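Local coordinates for putative nucleolar GTP-binding protein 1 (Plasmodium falciparum, PDB 2QU8) that binds GDP through a Ras-like GTPase domain and is probably a nucleolar GTP-binding protein, though its cellular role is not established, at residues 35-40 against 130-135; 84-89 against 96-101; 166-171 against 179-184. One frame throughout, in Å; residues are numbered along the deposited sequence.

Contact 1 (35-40 against 130-135); sequences SGAPNV and INLFYS. With GDP (guanosine-5'-diphosphate), chain B.
Leu132, on helix 126-137, presses one methyl against the Gly36-Ala37 peptide at the start of the P-loop, the Walker A segment that connects strand 30-35 to helix 42-49 and wraps the phosphates of GDP. CB leaves the helix toward the loop but touches none of it. CG stands anti to the backbone N (chi1 171°), which extends the side chain away from its helix, and the fork there splits the work between two directions. CD1 turns aside to pack on the backbone of Arg89, in the loop that follows strand 76-82. CD2 makes the contact: it sits on the face of the peptide, almost directly above the nitrogen, with Leu132 CD2 to Ala37 N at 3.5 Å. The same methyl lies 3.7 Å from Ala37 CA and 3.9 Å from Ala37 CB and, over the same peptide, 3.9 Å from Gly36 C. The contact is one of van der Waals packing, without hydrogen bonds across it, and is buried; Leu124 adds to the cover around Ala37.

The opposite end of the loop serves the nucleotide. Ala37 to Val40 form a type II turn, with Asn39 in its third position at positive phi (72°), and the turn offers successive amides to the beta-phosphate. Asn39 N donates to GDP O1B at 3.0 Å with an N-H...O angle of 146°, whereas Val40 N reaches GDP O2B in a weak bond of 3.4 Å. The carbonyls of Gly36 and Ala37 are occupied by Lys42 NZ, which also bonds GDP, so the loop backbone and the lysine hold each other in place around the phosphate. The side-chain amide of Asn39 lies beside the ribose end of the nucleotide, its ND2 3.6 Å from GDP C5'.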
loop_
_atom_site.group_PDB
_atom_site.type_symbol
_atom_site.label_atom_id
_atom_site.label_comp_id
_atom_site.label_asym_id
_atom_site.label_seq_id
_atom_site.Cartn_x
_atom_site.Cartn_y
_atom_site.Cartn_z
ATOM N N SER A 35 0.895 0.990 3.857
ATOM C CA SER A 35 0.563 2.302 4.406
ATOM C C SER A 35 -0.791 2.235 5.117
ATOM O O SER A 35 -1.582 1.324 4.876
ATOM C CB SER A 35 0.561 3.342 3.282
ATOM O OG SER A 35 0.248 4.639 3.766
ATOM N N GLY A 36 -1.053 3.194 5.997
ATOM C CA GLY A 36 -2.250 3.175 6.823
ATOM C C GLY A 36 -1.948 3.607 8.241
ATOM O O GLY A 36 -0.793 3.559 8.675
ATOM N N ALA A 37 -2.985 4.025 8.963
ATOM C CA ALA A 37 -2.847 4.533 10.332
ATOM C C ALA A 37 -2.220 3.507 11.281
ATOM O O ALA A 37 -2.190 2.312 10.969
ATOM C CB ALA A 37 -4.191 4.994 10.858
ATOM N N PRO A 38 -1.669 3.977 12.426
ATOM C CA PRO A 38 -1.203 3.022 13.422
ATOM C C PRO A 38 -2.312 2.061 13.851
ATOM O O PRO A 38 -3.465 2.468 13.996
ATOM C CB PRO A 38 -0.780 3.914 14.597
ATOM C CG PRO A 38 -0.431 5.231 13.956
ATOM C CD PRO A 38 -1.448 5.373 12.858
ATOM N N ASN A 39 -1.935 0.796 14.019
ATOM C CA ASN A 39 -2.789 -0.269 14.566
ATOM C C ASN A 39 -3.910 -0.760 13.648
ATOM O O ASN A 39 -4.899 -1.333 14.110
ATOM C CB ASN A 39 -3.300 0.088 15.968
ATOM C CG ASN A 39 -2.158 0.311 16.946
ATOM O OD1 ASN A 39 -1.922 1.430 17.389
ATOM N ND2 ASN A 39 -1.415 -0.744 17.241
ATOM N N VAL A 40 -3.727 -0.565 12.349
ATOM C CA VAL A 40 -4.720 -1.042 11.364
ATOM C C VAL A 40 -4.449 -2.453 10.875
ATOM O O VAL A 40 -5.304 -3.043 10.223
ATOM C CB VAL A 40 -4.885 -0.088 10.150
ATOM C CG1 VAL A 40 -5.354 1.269 10.613
ATOM C CG2 VAL A 40 -3.586 -0.005 9.319
ATOM N N ILE A 130 -9.502 7.775 5.903
ATOM C CA ILE A 130 -9.595 8.221 4.511
ATOM C C ILE A 130 -8.906 9.584 4.333
ATOM O O ILE A 130 -8.156 9.788 3.377
ATOM C CB ILE A 130 -11.053 8.226 4.005
ATOM C CG1 ILE A 130 -11.548 6.782 3.820
ATOM C CG2 ILE A 130 -11.152 8.976 2.691
ATOM C CD1 ILE A 130 -13.027 6.647 3.403
ATOM N N ASN A 131 -9.149 10.504 5.262
ATOM C CA ASN A 131 -8.403 11.759 5.304
ATOM C C ASN A 131 -6.892 11.547 5.265
ATOM O O ASN A 131 -6.184 12.256 4.553
ATOM C CB ASN A 131 -8.787 12.583 6.531
ATOM C CG ASN A 131 -10.153 13.246 6.395
ATOM O OD1 ASN A 131 -10.921 12.962 5.465
ATOM N ND2 ASN A 131 -10.468 14.130 7.339
ATOM N N LEU A 132 -6.397 10.574 6.030
ATOM C CA LEU A 132 -4.978 10.217 5.982
ATOM C C LEU A 132 -4.567 9.781 4.573
ATOM O O LEU A 132 -3.524 10.207 4.073
ATOM C CB LEU A 132 -4.641 9.121 7.008
ATOM C CG LEU A 132 -3.251 8.468 6.957
ATOM C CD1 LEU A 132 -2.133 9.482 7.123
ATOM C CD2 LEU A 132 -3.123 7.364 8.008
ATOM N N PHE A 133 -5.392 8.937 3.952
ATOM C CA PHE A 133 -5.121 8.436 2.604
ATOM C C PHE A 133 -4.942 9.557 1.579
ATOM O O PHE A 133 -3.987 9.545 0.806
ATOM C CB PHE A 133 -6.207 7.466 2.130
ATOM C CG PHE A 133 -6.073 7.085 0.682
ATOM C CD1 PHE A 133 -5.038 6.254 0.264
ATOM C CD2 PHE A 133 -6.956 7.587 -0.269
ATOM C CE1 PHE A 133 -4.894 5.913 -1.075
ATOM C CE2 PHE A 133 -6.825 7.243 -1.615
ATOM C CZ PHE A 133 -5.791 6.404 -2.016
ATOM N N TYR A 134 -5.858 10.520 1.575
ATOM C CA TYR A 134 -5.761 11.647 0.647
ATOM C C TYR A 134 -4.515 12.467 0.921
ATOM O O TYR A 134 -3.846 12.925 -0.004
ATOM C CB TYR A 134 -6.988 12.551 0.738
ATOM C CG TYR A 134 -8.290 11.925 0.285
ATOM C CD1 TYR A 134 -8.397 11.258 -0.935
ATOM C CD2 TYR A 134 -9.426 12.032 1.067
ATOM C CE1 TYR A 134 -9.621 10.692 -1.346
ATOM C CE2 TYR A 134 -10.634 11.486 0.670
ATOM C CZ TYR A 134 -10.730 10.815 -0.528
ATOM O OH TYR A 134 -11.954 10.282 -0.887
ATOM N N SER A 135 -4.203 12.625 2.202
ATOM C CA SER A 135 -3.106 13.471 2.652
ATOM C C SER A 135 -1.739 12.959 2.194
ATOM O O SER A 135 -0.796 13.743 2.044
ATOM C CB SER A 135 -3.164 13.615 4.177
ATOM O OG SER A 135 -1.907 13.948 4.722
HETATM P PB GDP B . 0.057 -1.904 12.584
HETATM O O1B GDP B . 0.481 -0.976 13.711
HETATM O O2B GDP B . -0.512 -1.073 11.468
HETATM O O3B GDP B . 1.299 -2.595 12.114
HETATM O O3A GDP B . -1.053 -2.937 13.102
HETATM P PA GDP B . -0.736 -4.328 13.870
HETATM O O1A GDP B . 0.366 -4.122 14.893
HETATM O O2A GDP B . -0.370 -5.405 12.896
HETATM O "O5'" GDP B . -2.147 -4.589 14.573
HETATM C "C5'" GDP B . -2.586 -3.732 15.638
HETATM C "C4'" GDP B . -3.537 -4.481 16.563
HETATM O "O4'" GDP B . -4.634 -4.993 15.795
HETATM C "C3'" GDP B . -2.874 -5.695 17.199
HETATM O "O3'" GDP B . -3.380 -5.859 18.524
HETATM C "C2'" GDP B . -3.331 -6.841 16.325
HETATM O "O2'" GDP B . -3.279 -8.095 17.006
HETATM C "C1'" GDP B . -4.740 -6.408 15.964
HETATM N N9 GDP B . -5.250 -6.945 14.689
HETATM C C8 GDP B . -4.532 -7.120 13.560
HETATM N N7 GDP B . -5.317 -7.605 12.567
HETATM C C5 GDP B . -6.562 -7.743 13.064
HETATM C C6 GDP B . -7.873 -8.197 12.543
HETATM O O6 GDP B . -7.974 -8.585 11.356
HETATM N N1 GDP B . -8.926 -8.193 13.380
HETATM C C2 GDP B . -8.832 -7.780 14.662
HETATM N N2 GDP B . -9.944 -7.798 15.441
HETATM N N3 GDP B . -7.660 -7.341 15.197
HETATM C C4 GDP B . -6.515 -7.297 14.462
#

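Contact 2 (84-89 against 96-101)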
loop_
_atom_site.group_PDB
_atom_site.type_symbol
_atom_site.label_atom_id
_atom_site.label_comp_id
_atom_site.label_asym_id
_atom_site.label_seq_id
_atom_site.Cartn_x
_atom_site.Cartn_y
_atom_site.Cartn_z
ATOM N N PRO A 84 6.617 1.930 9.957
ATOM C CA PRO A 84 5.844 2.626 10.986
ATOM C C PRO A 84 6.523 3.953 11.350
ATOM O O PRO A 84 7.756 4.024 11.415
ATOM C CB PRO A 84 5.834 1.643 12.167
ATOM C CG PRO A 84 6.918 0.661 11.888
ATOM C CD PRO A 84 7.099 0.614 10.405
ATOM N N GLY A 85 5.717 4.995 11.519
ATOM C CA GLY A 85 6.220 6.334 11.802
ATOM C C GLY A 85 6.337 7.213 10.571
ATOM O O GLY A 85 6.368 8.435 10.691
ATOM N N LEU A 86 6.397 6.606 9.382
ATOM C CA LEU A 86 6.503 7.385 8.137
ATOM C C LEU A 86 5.226 7.396 7.287
ATOM O O LEU A 86 4.713 8.459 6.931
ATOM C CB LEU A 86 7.691 6.914 7.295
ATOM C CG LEU A 86 9.106 7.109 7.847
ATOM C CD1 LEU A 86 10.116 6.580 6.836
ATOM C CD2 LEU A 86 9.386 8.562 8.157
ATOM N N LEU A 87 4.712 6.216 6.967
ATOM C CA LEU A 87 3.560 6.105 6.070
ATOM C C LEU A 87 2.257 5.802 6.808
ATOM O O LEU A 87 1.303 5.243 6.236
ATOM C CB LEU A 87 3.860 5.082 4.966
ATOM C CG LEU A 87 5.034 5.467 4.048
ATOM C CD1 LEU A 87 5.283 4.398 3.008
ATOM C CD2 LEU A 87 4.783 6.815 3.369
ATOM N N ASP A 88 2.216 6.207 8.075
ATOM C CA ASP A 88 1.063 5.977 8.948
ATOM C C ASP A 88 0.493 7.280 9.500
ATOM O O ASP A 88 -0.422 7.267 10.326
ATOM C CB ASP A 88 1.430 5.027 10.104
ATOM C CG ASP A 88 2.585 5.539 10.957
ATOM O OD1 ASP A 88 3.173 6.605 10.640
ATOM O OD2 ASP A 88 2.902 4.868 11.958
ATOM N N ARG A 89 1.048 8.401 9.045
ATOM C CA ARG A 89 0.603 9.721 9.479
ATOM C C ARG A 89 0.886 10.771 8.400
ATOM O O ARG A 89 1.723 10.555 7.517
ATOM C CB ARG A 89 1.249 10.107 10.817
ATOM C CG ARG A 89 2.772 10.087 10.836
ATOM C CD ARG A 89 3.289 9.889 12.252
ATOM N NE ARG A 89 3.248 8.475 12.624
ATOM C CZ ARG A 89 3.127 8.020 13.868
ATOM N NH1 ARG A 89 3.041 8.866 14.892
ATOM N NH2 ARG A 89 3.100 6.711 14.089
ATOM N N THR A 96 13.119 17.302 6.616
ATOM C CA THR A 96 13.702 17.020 5.291
ATOM C C THR A 96 14.152 15.557 5.124
ATOM O O THR A 96 13.691 14.876 4.207
ATOM C CB THR A 96 14.844 17.995 4.952
ATOM O OG1 THR A 96 14.418 19.328 5.239
ATOM C CG2 THR A 96 15.200 17.917 3.481
ATOM N N ILE A 97 15.011 15.075 6.024
ATOM C CA ILE A 97 15.509 13.688 5.986
ATOM C C ILE A 97 14.393 12.631 5.948
ATOM O O ILE A 97 14.484 11.661 5.188
ATOM C CB ILE A 97 16.477 13.365 7.173
ATOM C CG1 ILE A 97 17.624 14.384 7.284
ATOM C CG2 ILE A 97 17.011 11.926 7.081
ATOM C CD1 ILE A 97 18.420 14.628 6.009
ATOM N N GLU A 98 13.355 12.816 6.768
ATOM C CA GLU A 98 12.186 11.926 6.754
ATOM C C GLU A 98 11.497 11.951 5.395
ATOM O O GLU A 98 11.167 10.899 4.840
ATOM C CB GLU A 98 11.193 12.302 7.863
ATOM C CG GLU A 98 11.570 11.767 9.247
ATOM C CD GLU A 98 10.657 12.283 10.359
ATOM O OE1 GLU A 98 10.249 13.465 10.315
ATOM O OE2 GLU A 98 10.359 11.502 11.291
ATOM N N MET A 99 11.290 13.158 4.864
ATOM C CA MET A 99 10.679 13.323 3.549
ATOM C C MET A 99 11.441 12.632 2.433
ATOM O O MET A 99 10.815 12.047 1.554
ATOM C CB MET A 99 10.465 14.797 3.187
ATOM C CG MET A 99 9.106 15.355 3.558
ATOM S SD MET A 99 7.664 14.265 3.521
ATOM C CE MET A 99 7.501 13.818 1.796
ATOM N N THR A 100 12.776 12.688 2.483
ATOM C CA THR A 100 13.640 12.051 1.478
ATOM C C THR A 100 13.499 10.541 1.546
ATOM O O THR A 100 13.487 9.857 0.513
ATOM C CB THR A 100 15.140 12.416 1.657
ATOM O OG1 THR A 100 15.658 11.779 2.834
ATOM C CG2 THR A 100 15.332 13.916 1.772
ATOM N N THR A 101 13.390 10.029 2.776
ATOM C CA THR A 101 13.121 8.614 3.016
ATOM C C THR A 101 11.757 8.228 2.437
ATOM O O THR A 101 11.648 7.254 1.693
ATOM C CB THR A 101 13.199 8.266 4.532
ATOM O OG1 THR A 101 14.416 8.782 5.091
ATOM C CG2 THR A 101 13.172 6.770 4.739
#
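The switch II region begins here: Leu86, immediately after the DTPG sequence that forms the G3 motif of GTPases, inserts its side chain between Glu98 and Thr101 on the first turns of helix 96-106. The two partners are three residues apart and so lie on one side of the helix, and the leucine fork divides between them. Leu86 CD1 meets the methyl of Thr101, CG2, at 3.7 Å, the side chains crossing at about a right angle. Leu86 CD2 rests on the aliphatic part of the glutamate, 4.0 Å from Glu98 CG, leaving the carboxylate to a long, weak ion pair with Arg94. In Thr101 the methyl stands anti to the backbone N while OG1 turns back to its own helix (chi1 -50°), donating to Ile97 O at 2.9 Å. That carbonyl also accepts from Thr101 N and Thr100 OG1, three donors in all. Tyr59 and Ile102 pack around Leu86 as well.

In Ras-like domains this loop joins the strand that ends at G3 to the switch II helix and may respond to the nucleotide state; here, with GDP bound, its turn is pinned by Asp88. Gly85 N donates to Asp88 OD2 at 2.9 Å (159°), approaching from above the carboxylate plane. Arg89 grips the same group side-on from the opposite face, Arg89 NE to Asp88 OD1 at 2.7 Å and Arg89 NH2 to Asp88 OD2 at 2.8 Å, both oxygens lying near the guanidinium plane. This pair of nearly straight bonds probably steadies the rotation of the carboxylate and offsets its charge.

Contact 3 (166-171 against 179-184); sequences LLIKQI and IKFSSF
Two apolar pairs join helix 162-174 to strand 179-183. Ile168 sets its CG2 methyl obliquely against the far end of the Phe181 ring, 3.6 Å from Phe181 CZ and 3.8 Å from Phe181 CE2. One helical turn on, Ile171 CG2 meets Ile179 CD1 at 3.8 Å, and these side chains cross at about a right angle. In both helix residues CG2 is the branch anti to the backbone N, and it serves the strand; on Ile171 the other branch, CG1, faces Tyr134 of helix 126-137.

The arrangement is the return leg of a beta-alpha-beta crossover: strand 145-150, helix 162-174, then strand 179-183, which runs parallel to the first at one margin of the sheet. An aromatic interaction reinforces it, the Phe181 ring meeting Phe149 of strand 145-150 edge-to-face.

No hydrogen bond crosses between the two segments; the backbones of Lys180 and Ser182 pair with strand 145-150. Locally, Ser182 OG makes a weak bond to Phe181 O at 3.2 Å. Ser182, pointing to the other side of the strand, packs on Ala195 and Thr198 of helix 192-222.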
loop_
_atom_site.group_PDB
_atom_site.type_symbol
_atom_site.label_atom_id
_atom_site.label_comp_id
_atom_site.label_asym_id
_atom_site.label_seq_id
_atom_site.Cartn_x
_atom_site.Cartn_y
_atom_site.Cartn_z
ATOM N N LEU A 166 -20.064 6.064 0.929
ATOM C CA LEU A 166 -19.950 7.095 -0.103
ATOM C C LEU A 166 -18.617 7.833 -0.053
ATOM O O LEU A 166 -18.160 8.344 -1.073
ATOM C CB LEU A 166 -21.132 8.068 -0.046
ATOM C CG LEU A 166 -22.402 7.549 -0.733
ATOM C CD1 LEU A 166 -23.649 7.807 0.100
ATOM C CD2 LEU A 166 -22.552 8.132 -2.140
ATOM N N LEU A 167 -18.002 7.892 1.131
ATOM C CA LEU A 167 -16.628 8.400 1.273
ATOM C C LEU A 167 -15.629 7.480 0.573
ATOM O O LEU A 167 -14.722 7.949 -0.115
ATOM C CB LEU A 167 -16.240 8.551 2.747
ATOM C CG LEU A 167 -16.679 9.813 3.490
ATOM C CD1 LEU A 167 -16.482 9.627 4.993
ATOM C CD2 LEU A 167 -15.934 11.043 2.980
ATOM N N ILE A 168 -15.807 6.172 0.769
ATOM C CA ILE A 168 -15.032 5.138 0.073
ATOM C C ILE A 168 -15.242 5.215 -1.445
ATOM O O ILE A 168 -14.277 5.183 -2.210
ATOM C CB ILE A 168 -15.363 3.712 0.613
ATOM C CG1 ILE A 168 -14.872 3.564 2.059
ATOM C CG2 ILE A 168 -14.748 2.627 -0.277
ATOM C CD1 ILE A 168 -15.505 2.411 2.831
ATOM N N LYS A 169 -16.503 5.330 -1.867
ATOM C CA LYS A 169 -16.842 5.498 -3.285
ATOM C C LYS A 169 -16.215 6.761 -3.879
ATOM O O LYS A 169 -15.729 6.738 -5.013
ATOM C CB LYS A 169 -18.360 5.510 -3.492
ATOM C CG LYS A 169 -18.780 5.690 -4.948
ATOM C CD LYS A 169 -20.238 5.311 -5.171
ATOM C CE LYS A 169 -20.853 6.091 -6.328
ATOM N NZ LYS A 169 -19.983 6.149 -7.544
ATOM N N GLN A 170 -16.213 7.849 -3.106
ATOM C CA GLN A 170 -15.582 9.102 -3.536
ATOM C C GLN A 170 -14.091 8.965 -3.858
ATOM O O GLN A 170 -13.554 9.735 -4.659
ATOM C CB GLN A 170 -15.787 10.206 -2.500
ATOM C CG GLN A 170 -17.068 10.997 -2.677
ATOM C CD GLN A 170 -16.968 12.396 -2.097
ATOM O OE1 GLN A 170 -16.200 12.643 -1.160
ATOM N NE2 GLN A 170 -17.744 13.325 -2.654
ATOM N N ILE A 171 -13.429 7.990 -3.236
ATOM C CA ILE A 171 -12.013 7.725 -3.496
ATOM C C ILE A 171 -11.780 7.418 -4.980
ATOM O O ILE A 171 -10.806 7.884 -5.571
ATOM C CB ILE A 171 -11.458 6.594 -2.581
ATOM C CG1 ILE A 171 -11.391 7.078 -1.125
ATOM C CG2 ILE A 171 -10.088 6.109 -3.062
ATOM C CD1 ILE A 171 -10.981 6.011 -0.113
ATOM N N ILE A 179 -6.958 1.916 -8.936
ATOM C CA ILE A 179 -7.256 1.486 -7.575
ATOM C C ILE A 179 -8.143 0.251 -7.540
ATOM O O ILE A 179 -9.119 0.165 -8.285
ATOM C CB ILE A 179 -7.905 2.644 -6.745
ATOM C CG1 ILE A 179 -6.817 3.526 -6.131
ATOM C CG2 ILE A 179 -8.833 2.112 -5.639
ATOM C CD1 ILE A 179 -7.269 4.311 -4.912
ATOM N N LYS A 180 -7.796 -0.698 -6.667
ATOM C CA LYS A 180 -8.669 -1.834 -6.366
ATOM C C LYS A 180 -8.979 -1.916 -4.869
ATOM O O LYS A 180 -8.243 -1.366 -4.046
ATOM C CB LYS A 180 -8.053 -3.156 -6.859
ATOM C CG LYS A 180 -7.841 -3.260 -8.373
ATOM C CD LYS A 180 -9.135 -3.033 -9.160
ATOM C CE LYS A 180 -8.850 -2.625 -10.606
ATOM N NZ LYS A 180 -10.089 -2.200 -11.350
ATOM N N PHE A 181 -10.072 -2.596 -4.526
ATOM C CA PHE A 181 -10.452 -2.801 -3.131
ATOM C C PHE A 181 -10.234 -4.255 -2.740
ATOM O O PHE A 181 -10.367 -5.147 -3.577
ATOM C CB PHE A 181 -11.920 -2.415 -2.887
ATOM C CG PHE A 181 -12.212 -0.934 -3.028
ATOM C CD1 PHE A 181 -11.243 0.024 -2.752
ATOM C CD2 PHE A 181 -13.487 -0.501 -3.385
ATOM C CE1 PHE A 181 -11.521 1.384 -2.870
ATOM C CE2 PHE A 181 -13.775 0.860 -3.498
ATOM C CZ PHE A 181 -12.787 1.803 -3.242
ATOM N N SER A 182 -9.884 -4.484 -1.473
ATOM C CA SER A 182 -9.742 -5.831 -0.913
ATOM C C SER A 182 -10.173 -5.820 0.545
ATOM O O SER A 182 -9.735 -4.969 1.306
ATOM C CB SER A 182 -8.291 -6.318 -0.984
ATOM O OG SER A 182 -7.938 -6.778 -2.277
ATOM N N SER A 183 -11.019 -6.765 0.932
ATOM C CA SER A 183 -11.436 -6.906 2.328
ATOM C C SER A 183 -10.829 -8.158 2.944
ATOM O O SER A 183 -10.753 -9.203 2.294
ATOM C CB SER A 183 -12.963 -6.948 2.436
ATOM O OG SER A 183 -13.531 -5.780 1.867
ATOM N N PHE A 184 -10.401 -8.052 4.202
ATOM C CA PHE A 184 -9.748 -9.167 4.879
ATOM C C PHE A 184 -9.682 -9.015 6.389
ATOM O O PHE A 184 -10.050 -7.979 6.956
ATOM C CB PHE A 184 -8.330 -9.416 4.321
ATOM C CG PHE A 184 -7.464 -8.183 4.255
ATOM C CD1 PHE A 184 -6.695 -7.790 5.360
ATOM C CD2 PHE A 184 -7.402 -7.424 3.088
ATOM C CE1 PHE A 184 -5.893 -6.651 5.305
ATOM C CE2 PHE A 184 -6.597 -6.279 3.019
ATOM C CZ PHE A 184 -5.839 -5.893 4.135
#

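From the N terminus, the chain leaves the P-loop at 35-40, and helix 126-137 comes back against it in contact 1, closing a long loop that holds four of the seven strands. Contact 2 lies wholly within that loop and closes a short one, from the end of G3 into helix 96-106. The two meet directly, Leu87 O receiving both Ser35 OG (2.8 Å) and Gly36 N (3.1 Å), which links switch II to the P-loop. Contact 3 follows in series, closing helix 162-174 onto strand 179-183. It joins contact 1 through Phe133 and Tyr134, which pack on Ile171, but stays about 13 Å from contact 2 at the nearest atoms.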